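Local atomic coordinates of ancestral congerin Con-anc (PDB entry 3AJZ), a protein that probably binds beta-galactosides as a reconstructed ancestral fish galectin, and here holds a lactose-type disaccharide of galactose and glucose. Residues S63-D67 / G68-E72. Sequence-based numbering, arbitrary orientation.
Sequences SMVDD and GWQQE. With GAL (beta-D-galactopyranose), chain B; BGC (beta-D-glucopyranose), chain C.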
loop_
_atom_site.group_PDB
_atom_site.type_symbol
_atom_site.label_atom_id
_atom_site.label_comp_id
_atom_site.label_asym_id
_atom_site.label_seq_id
_atom_site.Cartn_x
_atom_site.Cartn_y
_atom_site.Cartn_z
ATOM N N SER A 63 -5.455 -19.988 7.495
ATOM C CA SER A 63 -4.058 -19.643 7.490
ATOM C C SER A 63 -3.316 -20.658 6.639
ATOM O O SER A 63 -3.832 -21.757 6.384
ATOM C CB SER A 63 -3.494 -19.663 8.913
ATOM O OG SER A 63 -3.835 -20.903 9.566
ATOM N N MET A 64 -2.133 -20.280 6.191
ATOM C CA MET A 64 -1.289 -21.140 5.357
ATOM C C MET A 64 0.112 -21.191 5.943
ATOM O O MET A 64 0.731 -20.160 6.195
ATOM C CB MET A 64 -1.246 -20.592 3.920
ATOM C CG MET A 64 -0.025 -21.082 3.117
ATOM S SD MET A 64 0.020 -20.395 1.440
ATOM C CE MET A 64 -1.351 -21.187 0.764
ATOM N N VAL A 65 0.633 -22.409 6.088
ATOM C CA VAL A 65 1.950 -22.625 6.638
ATOM C C VAL A 65 2.694 -23.365 5.562
ATOM O O VAL A 65 2.246 -24.416 5.141
ATOM C CB VAL A 65 1.895 -23.469 7.922
ATOM C CG1 VAL A 65 3.335 -23.820 8.394
ATOM C CG2 VAL A 65 1.111 -22.749 9.007
ATOM N N ASP A 66 3.814 -22.792 5.125
ATOM C CA ASP A 66 4.687 -23.397 4.102
ATOM C C ASP A 66 3.868 -23.972 2.949
ATOM O O ASP A 66 3.955 -25.162 2.607
ATOM C CB ASP A 66 5.639 -24.400 4.760
ATOM C CG ASP A 66 6.518 -23.739 5.846
ATOM O OD1 ASP A 66 7.003 -22.599 5.612
ATOM O OD2 ASP A 66 6.709 -24.325 6.941
ATOM N N ASP A 67 3.034 -23.101 2.371
ATOM C CA ASP A 67 2.165 -23.420 1.229
ATOM C C ASP A 67 1.009 -24.390 1.457
ATOM O O ASP A 67 0.332 -24.763 0.507
ATOM C CB ASP A 67 2.991 -23.823 -0.008
ATOM C CG ASP A 67 3.765 -22.660 -0.578
ATOM O OD1 ASP A 67 3.116 -21.640 -0.918
ATOM O OD2 ASP A 67 5.012 -22.762 -0.680
ATOM N N GLY A 68 0.750 -24.783 2.706
ATOM C CA GLY A 68 -0.386 -25.652 3.020
ATOM C C GLY A 68 -1.462 -24.964 3.834
ATOM O O GLY A 68 -1.166 -24.405 4.887
ATOM N N TRP A 69 -2.713 -25.077 3.387
ATOM C CA TRP A 69 -3.842 -24.547 4.145
ATOM C C TRP A 69 -4.108 -25.320 5.417
ATOM O O TRP A 69 -3.925 -26.543 5.469
ATOM C CB TRP A 69 -5.090 -24.505 3.279
ATOM C CG TRP A 69 -4.955 -23.524 2.144
ATOM C CD1 TRP A 69 -4.824 -23.820 0.825
ATOM C CD2 TRP A 69 -4.928 -22.097 2.239
ATOM N NE1 TRP A 69 -4.711 -22.663 0.082
ATOM C CE2 TRP A 69 -4.771 -21.590 0.931
ATOM C CE3 TRP A 69 -5.028 -21.199 3.309
ATOM C CZ2 TRP A 69 -4.720 -20.203 0.655
ATOM C CZ3 TRP A 69 -4.973 -19.821 3.032
ATOM C CH2 TRP A 69 -4.822 -19.350 1.723
ATOM N N GLN A 70 -4.543 -24.608 6.453
ATOM C CA GLN A 70 -4.868 -25.213 7.736
ATOM C C GLN A 70 -6.387 -25.391 7.845
ATOM O O GLN A 70 -7.048 -25.586 6.815
ATOM C CB GLN A 70 -4.234 -24.402 8.886
ATOM C CG GLN A 70 -2.707 -24.259 8.779
ATOM C CD GLN A 70 -2.066 -23.662 10.077
ATOM O OE1 GLN A 70 -2.051 -22.435 10.293
ATOM N NE2 GLN A 70 -1.508 -24.537 10.918
ATOM N N GLN A 71 -6.952 -25.375 9.050
ATOM C CA GLN A 71 -8.382 -25.644 9.209
ATOM C C GLN A 71 -9.234 -24.392 8.946
ATOM O O GLN A 71 -9.032 -23.318 9.546
ATOM C CB GLN A 71 -8.687 -26.221 10.602
ATOM C CG GLN A 71 -10.154 -26.605 10.793
ATOM C CD GLN A 71 -10.381 -27.581 11.951
ATOM O OE1 GLN A 71 -9.540 -27.729 12.852
ATOM N NE2 GLN A 71 -11.531 -28.251 11.932
ATOM N N GLU A 72 -10.217 -24.538 8.074
ATOM C CA GLU A 72 -11.138 -23.454 7.755
ATOM C C GLU A 72 -12.088 -23.132 8.861
ATOM O O GLU A 72 -12.513 -24.011 9.651
ATOM C CB GLU A 72 -11.951 -23.816 6.512
ATOM C CG GLU A 72 -11.097 -23.878 5.286
ATOM C CD GLU A 72 -11.836 -24.349 4.030
ATOM O OE1 GLU A 72 -13.009 -24.786 4.111
ATOM O OE2 GLU A 72 -11.230 -24.275 2.939
HETATM C C1 GAL B . -9.558 -23.298 -0.953
HETATM C C2 GAL B . -9.160 -22.231 -1.997
HETATM C C3 GAL B . -7.939 -21.440 -1.537
HETATM C C4 GAL B . -8.216 -20.886 -0.131
HETATM C C5 GAL B . -8.537 -22.087 0.776
HETATM C C6 GAL B . -8.809 -21.646 2.201
HETATM O O2 GAL B . -8.901 -22.835 -3.268
HETATM O O3 GAL B . -7.691 -20.398 -2.449
HETATM O O4 GAL B . -9.266 -19.933 -0.207
HETATM O O5 GAL B . -9.720 -22.761 0.349
HETATM O O6 GAL B . -8.993 -22.777 3.039
HETATM C C2 BGC C . -13.029 -26.469 0.209
HETATM C C3 BGC C . -12.552 -25.096 -0.279
HETATM C C4 BGC C . -11.102 -25.131 -0.752
HETATM C C5 BGC C . -11.035 -26.242 -1.813
HETATM C C6 BGC C . -9.660 -26.431 -2.431
HETATM C C1 BGC C . -12.809 -27.474 -0.918
HETATM O O1 BGC C . -13.094 -28.768 -0.456
HETATM O O2 BGC C . -14.391 -26.420 0.534
HETATM O O3 BGC C . -12.686 -24.146 0.757
HETATM O O4 BGC C . -10.794 -23.897 -1.386
HETATM O O5 BGC C . -11.434 -27.457 -1.209
HETATM O O6 BGC C . -8.733 -26.691 -1.403
#
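Val65 and Gly68 face each other as an antiparallel hydrogen-bonded pair at the tip of a beta hairpin. Asp66 and Asp67 are the corners of the type I' turn between them. Val65 N donates to Gly68 O, and Gly68 N returns a bond to Val65 O, both 2.9 Å long. Met64 and Trp69 form the next, non-hydrogen-bonded pair. Beyond it, Gln70 N bonds to Ser63 O.

Met64 and Trp69 project from the same face of the sheet. Met64 CG is anti to the backbone N (chi1 159°), and the chain bends at chi3, which carries the methyl over the indole. Met64 CE lies 3.8 Å from the centroid of the six-membered ring of Trp69, a CH-pi contact. The sulfur stands farther above the same face, a Met-aromatic contact. Galactose packs on the opposite face, with its C4 3.6 Å from Trp69 CZ2. The ring of His45 also meets Trp69.

On the other face, Ser63 OG gives a very short bond of 2.5 Å to Gln70 OE1; so small a separation makes its exact length doubtful. Val65 CG2 packs against the same amide. Arg112 also bonds Ser63 OG, so this buried hydroxyl has two partners.

Glu72 OE2 accepts from galactose O6 (2.7 Å) and glucose O3 (2.6 Å), while its OE1 forms a salt bridge with Arg74. One carboxylate oxygen thus bridges both sugars. Galactose packed on a tryptophan face is characteristic of galectin sites; here the indole lies between the sugar and the Met64 methyl.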